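Local coordinates for protein 350aa long hypothetical aspartate-semialdehyde dehydrogenase (Sulfolobus tokodaii, PDB 2EP5) that probably reduces malonyl-CoA to malonate semialdehyde with NADPH, at residues 33-38 and 65-70; 118-123 and 144-149; 203-208 and 232-237; 279-284 and 304-309. One frame throughout, in Å; residues are numbered along the deposited sequence.

The four contacts sample both domains of a dehydrogenase whose predicted catalytic residues lie near three of them. Contacts 1 and 2 belong to the same parallel sheet of the nucleotide-binding fold, at its two opposite edges, with centres about 23 Å apart. Contacts 3 and 4 share the mixed sheet of the dimerisation domain, their centres about 24 Å apart. Contact 3 lies nearest the predicted catalytic pair, the side chain of Glu-204 being about 5 Å from those of Cys-151 and His-244, whereas contact 1 is remote from both. Contacts 2 and 4 touch directly: Glu-123 OE2 lies 3.6 Å from Pro-281 CD and thus joins residues 118-123 to the loop 279-284.

Contact 1: residues 33-38 and 65-70; sequences VKVSAS and LPIVST
Val-35 and Ile-67 form the apolar centre, where CG2 of Val-35 lies 3.6 Å from CD1 of Ile-67. Successive bends in the isoleucine chain bring this terminal methyl back toward the valine, and the two side chains meet at a slant. Leu-65 reaches the same valine at about a right angle and spans both of its methyls, with Leu-65 CB 4.1 Å from Val-35 CG2 and Leu-65 CD1 4.1 Å from Val-35 CG1. The other branch of Ile-67 serves a second neighbour, its CG2 lying 3.9 Å from CB of Ala-37. Tyr-46, from helix 46-49, packs on both Val-35 and Ile-67 and covers this apolar side.

The two segments illustrate how a Rossmann-type nucleotide-binding domain ends at one edge: strand 30-36 is well paired inward with strand 5-10, while 67-68 is a short, weakly bonded outermost strand running parallel to it. One backbone bond joins them, from Val-68 N to Val-35 O, at 3.0 Å and nearly straight (162°). The same oxygen also receives the CA-H of Ile-67, with Ile-67 CA 3.3 Å from Val-35 O.

Beyond lies the polar edge. Ser-36 turns its hydroxyl away from its own backbone N (chi1 -179°), which carries OG across to donate to Val-68 O at 2.9 Å, approaching 32° off the carbonyl plane. Thr-70 CG2 closes against this hydroxyl, 3.3 Å from Ser-36 OG. Lys-34 runs out extended past Val-68, and its NZ is hydrogen-bonded to the backbone oxygen of Asp-74.

Contact 2: residues 118-123 and 144-149; sequences PLINPE and ILVKNP
Asn-148, directly after the edge strand 144-147 of the Rossmann-type parallel sheet, meets Ile-120 in the segment passing beside it, just ahead of the predicted catalytic Cys-151. The asparagine side chain can be followed outward. Its CB lies 4.0 Å from Ile-120 O, and with CG placed opposite the carbonyl carbon (chi1 -70°) the amide swings round beside that oxygen. At the tip, ND2 donates to Ile-120 O at 2.8 Å. The oxygen lies only 6° out of the plane of the amide, although the donor itself stands 34° off the carbonyl plane of Ile-120.

The amide is held at both ends: ND2 also bonds to Thr-340 OG1, and OD1 accepts from Thr-337 OG1, both on helix 334-347. With an alanine here, Ile-120 O would probably lose its amide donor and both threonine hydroxyls a partner, weakening the tie between this loop and helix 334-347.

Two backbone bonds flank Leu-119 in a single bridge: Lys-147 N gives to Pro-118 O at 2.9 Å, and Ile-120 N gives to Lys-147 O at 2.7 Å. Lys-147 leads its chain away from this bridge to a salt bridge with Glu-94. Leu-119 lays CD1 over the peptide link that follows Asn-148, 3.4 Å from Asn-148 C and 3.4 Å from Pro-149 N. Glu-211 of helix 204-215 packs on both Leu-119 and Pro-149. CG1 of Ile-120 also rests on CG1 of Val-146. The proline ring closes in from another direction, Pro-149 CD standing 3.1 Å from Ile-120 O.

Contact 3: residues 203-208 and 232-237; sequences GEEDKI and TVTSIR
The carboxylate of Glu-205 has the Val-233 carbonyl over one face, Val-233 O 3.3 Å from Glu-205 CD, an acceptor that forms no bond there. At its edge, Ser-235 N donates to Glu-205 OE2 at 2.9 Å, on the anti side and 28° out of the plane toward the other face. The same OE2 also carries a salt bridge to Arg-312 of the second subunit, so one oxygen ties helix, strand and dimer partner together. A leucine in its place would probably leave Ser-235 N without this acceptor and that arginine without its mate.

The Glu-205 stem packs as well, its CG 3.6 Å from Val-233 CG2, and Ile-208 CD1 lies 4.0 Å from the same methyl. Glu-204 passes CG 3.6 Å from Ser-235 OG, a hydroxyl hydrogen-bonded to Thr-176 OG1, while Glu-204 OE2 turns to Asn-150, Thr-152 and Gln-178 beside the predicted catalytic residues.

Helix 204-208 crosses strand 232-237 at 135°, with axes 7.8 Å apart. The strand pairs along one edge with strand 171-178. Its side chains pointing away from the helix, among them Thr-234 and Ile-236, pack on Val-247 of the second subunit.

Contact 4: residues 279-284 and 304-309; sequences TAPKQP and SGMAVT
Pro-281 and Met-306 meet where a loop approaches the mixed sheet of the dimerisation domain, just before strand 285-287 runs parallel to strand 308-316 at its edge. The two side chains cross at about a right angle: Pro-281 CD lies 3.8 Å from Met-306 CB, and the ring also reaches backbone, with Pro-281 CG 3.7 Å from Met-306 O. Bends at chi2 (-52°) and chi3 (-78°) curl the methionine around the carbonyl of Thr-279, so that Met-306 CG is 3.5 Å and Met-306 CE 3.7 Å from Thr-279 O. Farther along, the small side chain of Ala-307 fits against the loop backbone, its CB 3.4 Å from Gln-283 O.

One backbone bond starts the strand pairing. Val-308 N donates to Pro-284 O at 3.0 Å and almost straight (169°), though tilted from the carbonyl plane, and strand pairing continues between Val-308 and Ile-286.

A second shell holds both segments in place. Glu-303 OE1 accepts from Gln-283 N, Gln-273 NE2 bonds to Pro-281 O, and Arg-331 NH1 bonds to Met-306 O. Helix 334-347 covers the far end, Leu-339 packing on Thr-279 and Met-306 while Glu-342 takes the threonine hydroxyl. Met-158 of helix 151-160, the helix that begins at the predicted catalytic cysteine, packs on both Pro-284 and Val-308. The Pro-284 carbonyl is closely surrounded on the strand side: Ala-307 CA stands 3.5 Å from Pro-284 O, and the CG2 methyl of Val-308 lies 3.4 Å from Pro-284 O.

Contact 1: residues 33-38 and 65-70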
loop_
_atom_site.group_PDB
_atom_site.type_symbol
_atom_site.label_atom_id
_atom_site.label_comp_id
_atom_site.label_asym_id
_atom_site.label_seq_id
_atom_site.Cartn_x
_atom_site.Cartn_y
_atom_site.Cartn_z
ATOM N N VAL A 33 13.736 24.029 26.501
ATOM C CA VAL A 33 12.940 25.079 27.109
ATOM C C VAL A 33 12.227 25.958 26.100
ATOM O O VAL A 33 11.373 26.759 26.475
ATOM C CB VAL A 33 13.807 25.979 28.006
ATOM C CG1 VAL A 33 14.515 25.132 29.056
ATOM C CG2 VAL A 33 14.815 26.750 27.157
ATOM N N LYS A 34 12.575 25.811 24.826
ATOM C CA LYS A 34 11.950 26.617 23.775
ATOM C C LYS A 34 11.845 25.907 22.430
ATOM O O LYS A 34 12.804 25.309 21.941
ATOM C CB LYS A 34 12.711 27.940 23.579
ATOM C CG LYS A 34 12.516 28.948 24.701
ATOM C CD LYS A 34 13.371 30.178 24.508
ATOM C CE LYS A 34 13.062 31.205 25.578
ATOM N NZ LYS A 34 13.837 32.453 25.380
ATOM N N VAL A 35 10.658 25.985 21.843
ATOM C CA VAL A 35 10.399 25.382 20.551
ATOM C C VAL A 35 9.892 26.497 19.663
ATOM O O VAL A 35 9.155 27.384 20.112
ATOM C CB VAL A 35 9.335 24.261 20.632
ATOM C CG1 VAL A 35 9.892 23.078 21.389
ATOM C CG2 VAL A 35 8.078 24.778 21.314
ATOM N N SER A 36 10.301 26.449 18.402
ATOM C CA SER A 36 9.918 27.455 17.434
ATOM C C SER A 36 9.195 26.810 16.268
ATOM O O SER A 36 9.379 25.627 15.985
ATOM C CB SER A 36 11.172 28.185 16.943
ATOM O OG SER A 36 10.855 29.203 16.018
ATOM N N ALA A 37 8.356 27.598 15.606
ATOM C CA ALA A 37 7.591 27.137 14.459
ATOM C C ALA A 37 7.275 28.361 13.611
ATOM O O ALA A 37 7.872 29.425 13.805
ATOM C CB ALA A 37 6.302 26.463 14.916
ATOM N N SER A 38 6.336 28.210 12.683
ATOM C CA SER A 38 5.951 29.308 11.805
ATOM C C SER A 38 5.407 30.482 12.621
ATOM O O SER A 38 4.878 30.297 13.722
ATOM C CB SER A 38 4.900 28.836 10.795
ATOM O OG SER A 38 3.690 28.490 11.447
ATOM N N LEU A 65 5.063 24.156 26.299
ATOM C CA LEU A 65 6.150 25.052 25.901
ATOM C C LEU A 65 5.611 26.056 24.887
ATOM O O LEU A 65 4.996 25.682 23.887
ATOM C CB LEU A 65 7.305 24.256 25.283
ATOM C CG LEU A 65 8.053 23.287 26.207
ATOM C CD1 LEU A 65 9.113 22.532 25.425
ATOM C CD2 LEU A 65 8.687 24.069 27.351
ATOM N N PRO A 66 5.839 27.352 25.131
ATOM C CA PRO A 66 5.350 28.388 24.216
ATOM C C PRO A 66 6.169 28.439 22.932
ATOM O O PRO A 66 7.381 28.204 22.957
ATOM C CB PRO A 66 5.491 29.658 25.044
ATOM C CG PRO A 66 6.798 29.403 25.765
ATOM C CD PRO A 66 6.680 27.940 26.194
ATOM N N ILE A 67 5.504 28.727 21.815
ATOM C CA ILE A 67 6.184 28.822 20.528
ATOM C C ILE A 67 6.822 30.213 20.431
ATOM O O ILE A 67 6.163 31.230 20.638
ATOM C CB ILE A 67 5.205 28.644 19.331
ATOM C CG1 ILE A 67 4.471 27.301 19.423
ATOM C CG2 ILE A 67 5.979 28.722 18.018
ATOM C CD1 ILE A 67 5.365 26.091 19.291
ATOM N N VAL A 68 8.114 30.244 20.135
ATOM C CA VAL A 68 8.828 31.502 20.005
ATOM C C VAL A 68 9.265 31.701 18.556
ATOM O O VAL A 68 9.213 30.776 17.742
ATOM C CB VAL A 68 10.069 31.531 20.927
ATOM C CG1 VAL A 68 9.631 31.416 22.385
ATOM C CG2 VAL A 68 11.018 30.387 20.575
ATOM N N SER A 69 9.691 32.917 18.238
ATOM C CA SER A 69 10.142 33.224 16.890
ATOM C C SER A 69 11.518 32.614 16.677
ATOM O O SER A 69 12.128 32.070 17.601
ATOM C CB SER A 69 10.243 34.733 16.685
ATOM O OG SER A 69 11.427 35.234 17.280
ATOM N N THR A 70 12.003 32.722 15.446
ATOM C CA THR A 70 13.313 32.201 15.079
ATOM C C THR A 70 14.387 33.283 15.251
ATOM O O THR A 70 15.545 33.081 14.893
ATOM C CB THR A 70 13.304 31.725 13.611
ATOM O OG1 THR A 70 12.868 32.794 12.762
ATOM C CG2 THR A 70 12.353 30.557 13.445
#

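Contact 2: residues 118-123 and 144-149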
loop_
_atom_site.group_PDB
_atom_site.type_symbol
_atom_site.label_atom_id
_atom_site.label_comp_id
_atom_site.label_asym_id
_atom_site.label_seq_id
_atom_site.Cartn_x
_atom_site.Cartn_y
_atom_site.Cartn_z
ATOM N N PRO A 118 31.877 22.527 10.392
ATOM C CA PRO A 118 31.985 21.071 10.531
ATOM C C PRO A 118 30.666 20.385 10.157
ATOM O O PRO A 118 29.591 20.863 10.528
ATOM C CB PRO A 118 32.306 20.878 12.015
ATOM C CG PRO A 118 32.733 22.263 12.500
ATOM C CD PRO A 118 31.871 23.185 11.707
ATOM N N LEU A 119 30.754 19.292 9.400
ATOM C CA LEU A 119 29.572 18.510 9.013
ATOM C C LEU A 119 29.749 17.244 9.837
ATOM O O LEU A 119 30.580 16.393 9.522
ATOM C CB LEU A 119 29.587 18.189 7.517
ATOM C CG LEU A 119 28.316 17.556 6.942
ATOM C CD1 LEU A 119 27.097 18.428 7.257
ATOM C CD2 LEU A 119 28.480 17.382 5.441
ATOM N N ILE A 120 28.969 17.125 10.902
ATOM C CA ILE A 120 29.128 16.003 11.805
ATOM C C ILE A 120 28.172 14.826 11.812
ATOM O O ILE A 120 26.958 14.970 11.704
ATOM C CB ILE A 120 29.215 16.499 13.273
ATOM C CG1 ILE A 120 30.310 17.565 13.404
ATOM C CG2 ILE A 120 29.524 15.329 14.212
ATOM C CD1 ILE A 120 31.690 17.086 13.000
ATOM N N ASN A 121 28.788 13.654 11.945
ATOM C CA ASN A 121 28.126 12.370 12.101
ATOM C C ASN A 121 29.088 11.827 13.156
ATOM O O ASN A 121 30.130 11.252 12.831
ATOM C CB ASN A 121 28.167 11.515 10.830
ATOM C CG ASN A 121 27.254 10.298 10.935
ATOM O OD1 ASN A 121 26.700 10.027 12.004
ATOM N ND2 ASN A 121 27.093 9.560 9.835
ATOM N N PRO A 122 28.751 12.035 14.442
ATOM C CA PRO A 122 29.509 11.637 15.636
ATOM C C PRO A 122 30.576 10.547 15.482
ATOM O O PRO A 122 31.773 10.830 15.527
ATOM C CB PRO A 122 28.410 11.265 16.621
ATOM C CG PRO A 122 27.364 12.280 16.312
ATOM C CD PRO A 122 27.334 12.262 14.795
ATOM N N GLU A 123 30.142 9.306 15.313
ATOM C CA GLU A 123 31.065 8.186 15.170
ATOM C C GLU A 123 32.066 8.357 14.030
ATOM O O GLU A 123 33.229 7.982 14.148
ATOM C CB GLU A 123 30.286 6.879 14.951
ATOM C CG GLU A 123 29.471 6.398 16.148
ATOM C CD GLU A 123 28.080 7.005 16.223
ATOM O OE1 GLU A 123 27.852 8.072 15.623
ATOM O OE2 GLU A 123 27.211 6.423 16.901
ATOM N N ILE A 144 28.657 30.283 16.810
ATOM C CA ILE A 144 29.180 28.996 16.372
ATOM C C ILE A 144 28.135 28.245 15.542
ATOM O O ILE A 144 26.961 28.200 15.905
ATOM C CB ILE A 144 29.550 28.116 17.590
ATOM C CG1 ILE A 144 30.767 28.697 18.313
ATOM C CG2 ILE A 144 29.786 26.680 17.148
ATOM C CD1 ILE A 144 32.020 28.824 17.446
ATOM N N LEU A 145 28.564 27.659 14.429
ATOM C CA LEU A 145 27.660 26.897 13.575
ATOM C C LEU A 145 28.226 25.516 13.272
ATOM O O LEU A 145 29.383 25.375 12.848
ATOM C CB LEU A 145 27.392 27.634 12.262
ATOM C CG LEU A 145 26.429 26.901 11.320
ATOM C CD1 LEU A 145 25.084 26.745 11.995
ATOM C CD2 LEU A 145 26.266 27.667 10.026
ATOM N N VAL A 146 27.402 24.496 13.511
ATOM C CA VAL A 146 27.771 23.105 13.256
ATOM C C VAL A 146 26.656 22.495 12.411
ATOM O O VAL A 146 25.479 22.809 12.595
ATOM C CB VAL A 146 27.922 22.296 14.574
ATOM C CG1 VAL A 146 28.287 20.846 14.259
ATOM C CG2 VAL A 146 29.003 22.929 15.460
ATOM N N LYS A 147 27.016 21.632 11.478
ATOM C CA LYS A 147 26.008 21.032 10.629
ATOM C C LYS A 147 26.001 19.519 10.660
ATOM O O LYS A 147 26.986 18.880 11.024
ATOM C CB LYS A 147 26.193 21.525 9.194
ATOM C CG LYS A 147 25.673 22.938 8.957
ATOM C CD LYS A 147 24.144 22.955 8.943
ATOM C CE LYS A 147 23.596 24.366 8.881
ATOM N NZ LYS A 147 22.162 24.385 8.491
ATOM N N ASN A 148 24.858 18.953 10.300
ATOM C CA ASN A 148 24.683 17.511 10.232
ATOM C C ASN A 148 24.340 17.237 8.775
ATOM O O ASN A 148 23.685 18.047 8.118
ATOM C CB ASN A 148 23.553 17.063 11.158
ATOM C CG ASN A 148 23.925 17.191 12.617
ATOM O OD1 ASN A 148 23.283 17.913 13.379
ATOM N ND2 ASN A 148 24.978 16.491 13.014
ATOM N N PRO A 149 24.773 16.090 8.248
ATOM C CA PRO A 149 24.495 15.765 6.849
ATOM C C PRO A 149 23.105 15.270 6.479
ATOM O O PRO A 149 22.261 14.991 7.333
ATOM C CB PRO A 149 25.564 14.720 6.534
ATOM C CG PRO A 149 25.642 13.958 7.827
ATOM C CD PRO A 149 25.640 15.070 8.868
#

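Contact 3: residues 203-208 and 232-237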
loop_
_atom_site.group_PDB
_atom_site.type_symbol
_atom_site.label_atom_id
_atom_site.label_comp_id
_atom_site.label_asym_id
_atom_site.label_seq_id
_atom_site.Cartn_x
_atom_site.Cartn_y
_atom_site.Cartn_z
ATOM N N GLY A 203 18.012 16.832 -6.190
ATOM C CA GLY A 203 19.201 17.190 -5.434
ATOM C C GLY A 203 19.789 16.189 -4.462
ATOM O O GLY A 203 20.854 16.439 -3.892
ATOM N N GLU A 204 19.124 15.057 -4.278
ATOM C CA GLU A 204 19.596 14.040 -3.344
ATOM C C GLU A 204 20.912 13.390 -3.746
ATOM O O GLU A 204 21.774 13.168 -2.906
ATOM C CB GLU A 204 18.544 12.939 -3.186
ATOM C CG GLU A 204 18.749 12.048 -1.964
ATOM C CD GLU A 204 18.399 12.761 -0.661
ATOM O OE1 GLU A 204 18.058 13.972 -0.709
ATOM O OE2 GLU A 204 18.465 12.109 0.409
ATOM N N GLU A 205 21.062 13.075 -5.026
ATOM C CA GLU A 205 22.269 12.404 -5.498
ATOM C C GLU A 205 23.543 13.235 -5.370
ATOM O O GLU A 205 24.581 12.718 -4.978
ATOM C CB GLU A 205 22.047 11.920 -6.941
ATOM C CG GLU A 205 20.895 10.926 -6.999
ATOM C CD GLU A 205 20.298 10.734 -8.378
ATOM O OE1 GLU A 205 20.117 11.724 -9.117
ATOM O OE2 GLU A 205 19.981 9.578 -8.708
ATOM N N ASP A 206 23.454 14.522 -5.673
ATOM C CA ASP A 206 24.605 15.398 -5.572
ATOM C C ASP A 206 24.995 15.618 -4.107
ATOM O O ASP A 206 26.181 15.622 -3.768
ATOM C CB ASP A 206 24.301 16.729 -6.254
ATOM C CG ASP A 206 25.543 17.574 -6.448
ATOM O OD1 ASP A 206 26.516 17.060 -7.046
ATOM O OD2 ASP A 206 25.545 18.746 -6.003
ATOM N N LYS A 207 23.998 15.796 -3.240
ATOM C CA LYS A 207 24.250 15.991 -1.811
ATOM C C LYS A 207 24.916 14.766 -1.189
ATOM O O LYS A 207 25.794 14.888 -0.330
ATOM C CB LYS A 207 22.942 16.262 -1.067
ATOM C CG LYS A 207 22.307 17.607 -1.358
ATOM C CD LYS A 207 20.981 17.730 -0.635
ATOM C CE LYS A 207 20.269 19.021 -0.999
ATOM N NZ LYS A 207 18.878 19.033 -0.467
ATOM N N ILE A 208 24.496 13.580 -1.619
ATOM C CA ILE A 208 25.063 12.354 -1.081
ATOM C C ILE A 208 26.539 12.244 -1.417
ATOM O O ILE A 208 27.374 12.101 -0.526
ATOM C CB ILE A 208 24.323 11.104 -1.624
ATOM C CG1 ILE A 208 22.919 11.034 -1.015
ATOM C CG2 ILE A 208 25.127 9.830 -1.315
ATOM C CD1 ILE A 208 22.107 9.838 -1.469
ATOM N N THR A 232 28.942 7.540 -7.787
ATOM C CA THR A 232 27.816 7.836 -8.664
ATOM C C THR A 232 26.597 7.230 -7.959
ATOM O O THR A 232 26.557 6.031 -7.665
ATOM C CB THR A 232 28.018 7.208 -10.068
ATOM O OG1 THR A 232 29.076 7.898 -10.742
ATOM C CG2 THR A 232 26.754 7.318 -10.905
ATOM N N VAL A 233 25.604 8.059 -7.672
ATOM C CA VAL A 233 24.445 7.554 -6.958
ATOM C C VAL A 233 23.114 7.781 -7.636
ATOM O O VAL A 233 22.915 8.770 -8.334
ATOM C CB VAL A 233 24.421 8.111 -5.491
ATOM C CG1 VAL A 233 25.552 9.125 -5.303
ATOM C CG2 VAL A 233 23.078 8.724 -5.156
ATOM N N THR A 234 22.215 6.828 -7.427
ATOM C CA THR A 234 20.871 6.872 -7.981
ATOM C C THR A 234 19.908 6.751 -6.801
ATOM O O THR A 234 19.846 5.702 -6.141
ATOM C CB THR A 234 20.660 5.700 -8.959
ATOM O OG1 THR A 234 21.705 5.723 -9.943
ATOM C CG2 THR A 234 19.308 5.805 -9.654
ATOM N N SER A 235 19.176 7.827 -6.523
ATOM C CA SER A 235 18.240 7.836 -5.400
ATOM C C SER A 235 16.803 7.622 -5.854
ATOM O O SER A 235 16.266 8.378 -6.667
ATOM C CB SER A 235 18.352 9.148 -4.622
ATOM O OG SER A 235 19.674 9.348 -4.158
ATOM N N ILE A 236 16.180 6.593 -5.289
ATOM C CA ILE A 236 14.827 6.219 -5.645
ATOM C C ILE A 236 13.864 6.293 -4.469
ATOM O O ILE A 236 14.217 5.945 -3.341
ATOM C CB ILE A 236 14.829 4.789 -6.218
ATOM C CG1 ILE A 236 15.689 4.759 -7.486
ATOM C CG2 ILE A 236 13.416 4.329 -6.503
ATOM C CD1 ILE A 236 15.945 3.381 -8.022
ATOM N N ARG A 237 12.647 6.752 -4.741
ATOM C CA ARG A 237 11.621 6.846 -3.716
ATOM C C ARG A 237 10.746 5.603 -3.801
ATOM O O ARG A 237 10.266 5.250 -4.882
ATOM C CB ARG A 237 10.758 8.085 -3.924
ATOM C CG ARG A 237 9.781 8.355 -2.785
ATOM C CD ARG A 237 10.001 9.762 -2.245
ATOM N NE ARG A 237 10.985 9.807 -1.168
ATOM C CZ ARG A 237 11.664 10.895 -0.824
ATOM N NH1 ARG A 237 11.478 12.034 -1.475
ATOM N NH2 ARG A 237 12.526 10.846 0.182
#

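Contact 4: residues 279-284 and 304-309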
loop_
_atom_site.group_PDB
_atom_site.type_symbol
_atom_site.label_atom_id
_atom_site.label_comp_id
_atom_site.label_asym_id
_atom_site.label_seq_id
_atom_site.Cartn_x
_atom_site.Cartn_y
_atom_site.Cartn_z
ATOM N N THR A 279 22.748 9.316 23.768
ATOM C CA THR A 279 22.132 9.032 22.479
ATOM C C THR A 279 22.968 8.128 21.561
ATOM O O THR A 279 22.558 7.826 20.437
ATOM C CB THR A 279 21.797 10.347 21.764
ATOM O OG1 THR A 279 20.980 11.143 22.629
ATOM C CG2 THR A 279 21.036 10.093 20.457
ATOM N N ALA A 280 24.125 7.685 22.046
ATOM C CA ALA A 280 24.996 6.810 21.263
ATOM C C ALA A 280 24.607 5.337 21.412
ATOM O O ALA A 280 24.520 4.821 22.522
ATOM C CB ALA A 280 26.438 6.993 21.691
ATOM N N PRO A 281 24.378 4.636 20.292
ATOM C CA PRO A 281 24.008 3.217 20.384
ATOM C C PRO A 281 25.237 2.398 20.785
ATOM O O PRO A 281 26.362 2.837 20.555
ATOM C CB PRO A 281 23.540 2.897 18.969
ATOM C CG PRO A 281 24.463 3.729 18.136
ATOM C CD PRO A 281 24.493 5.063 18.885
ATOM N N LYS A 282 25.029 1.226 21.385
ATOM C CA LYS A 282 26.149 0.378 21.793
ATOM C C LYS A 282 26.950 -0.125 20.587
ATOM O O LYS A 282 28.174 -0.238 20.650
ATOM C CB LYS A 282 25.657 -0.825 22.600
ATOM C CG LYS A 282 25.768 -0.694 24.112
ATOM C CD LYS A 282 24.663 0.166 24.699
ATOM C CE LYS A 282 24.550 -0.037 26.216
ATOM N NZ LYS A 282 24.218 -1.455 26.577
ATOM N N GLN A 283 26.252 -0.449 19.499
ATOM C CA GLN A 283 26.901 -0.923 18.274
ATOM C C GLN A 283 26.289 -0.142 17.111
ATOM O O GLN A 283 25.239 -0.516 16.590
ATOM C CB GLN A 283 26.668 -2.427 18.081
ATOM C CG GLN A 283 27.657 -3.059 17.108
ATOM C CD GLN A 283 27.395 -4.536 16.837
ATOM O OE1 GLN A 283 27.226 -5.335 17.765
ATOM N NE2 GLN A 283 27.377 -4.908 15.560
ATOM N N PRO A 284 26.946 0.950 16.681
ATOM C CA PRO A 284 26.452 1.788 15.581
ATOM C C PRO A 284 26.202 1.055 14.271
ATOM O O PRO A 284 25.423 1.511 13.438
ATOM C CB PRO A 284 27.523 2.868 15.463
ATOM C CG PRO A 284 28.761 2.149 15.889
ATOM C CD PRO A 284 28.297 1.369 17.089
ATOM N N SER A 304 16.916 1.976 18.909
ATOM C CA SER A 304 16.182 3.228 18.883
ATOM C C SER A 304 16.310 3.985 17.569
ATOM O O SER A 304 15.901 5.143 17.477
ATOM C CB SER A 304 16.636 4.116 20.037
ATOM O OG SER A 304 16.557 3.394 21.252
ATOM N N GLY A 305 16.865 3.330 16.555
ATOM C CA GLY A 305 17.017 3.978 15.265
ATOM C C GLY A 305 18.338 4.710 15.099
ATOM O O GLY A 305 18.490 5.524 14.185
ATOM N N MET A 306 19.290 4.429 15.984
ATOM C CA MET A 306 20.602 5.061 15.917
ATOM C C MET A 306 21.636 4.134 15.297
ATOM O O MET A 306 22.736 4.557 14.953
ATOM C CB MET A 306 21.072 5.491 17.310
ATOM C CG MET A 306 20.511 6.829 17.745
ATOM S SD MET A 306 20.821 8.080 16.482
ATOM C CE MET A 306 22.542 8.446 16.790
ATOM N N ALA A 307 21.276 2.867 15.153
ATOM C CA ALA A 307 22.181 1.894 14.572
ATOM C C ALA A 307 21.747 1.571 13.144
ATOM O O ALA A 307 20.556 1.525 12.844
ATOM C CB ALA A 307 22.197 0.618 15.429
ATOM N N VAL A 308 22.715 1.375 12.260
ATOM C CA VAL A 308 22.406 1.022 10.880
ATOM C C VAL A 308 22.622 -0.481 10.750
ATOM O O VAL A 308 23.465 -1.058 11.442
ATOM C CB VAL A 308 23.329 1.741 9.876
ATOM C CG1 VAL A 308 23.156 3.244 9.997
ATOM C CG2 VAL A 308 24.772 1.325 10.116
ATOM N N THR A 309 21.859 -1.120 9.876
ATOM C CA THR A 309 21.996 -2.554 9.699
ATOM C C THR A 309 22.537 -2.856 8.311
ATOM O O THR A 309 21.994 -2.384 7.312
ATOM C CB THR A 309 20.647 -3.256 9.884
ATOM O OG1 THR A 309 20.082 -2.874 11.146
ATOM C CG2 THR A 309 20.822 -4.764 9.841
#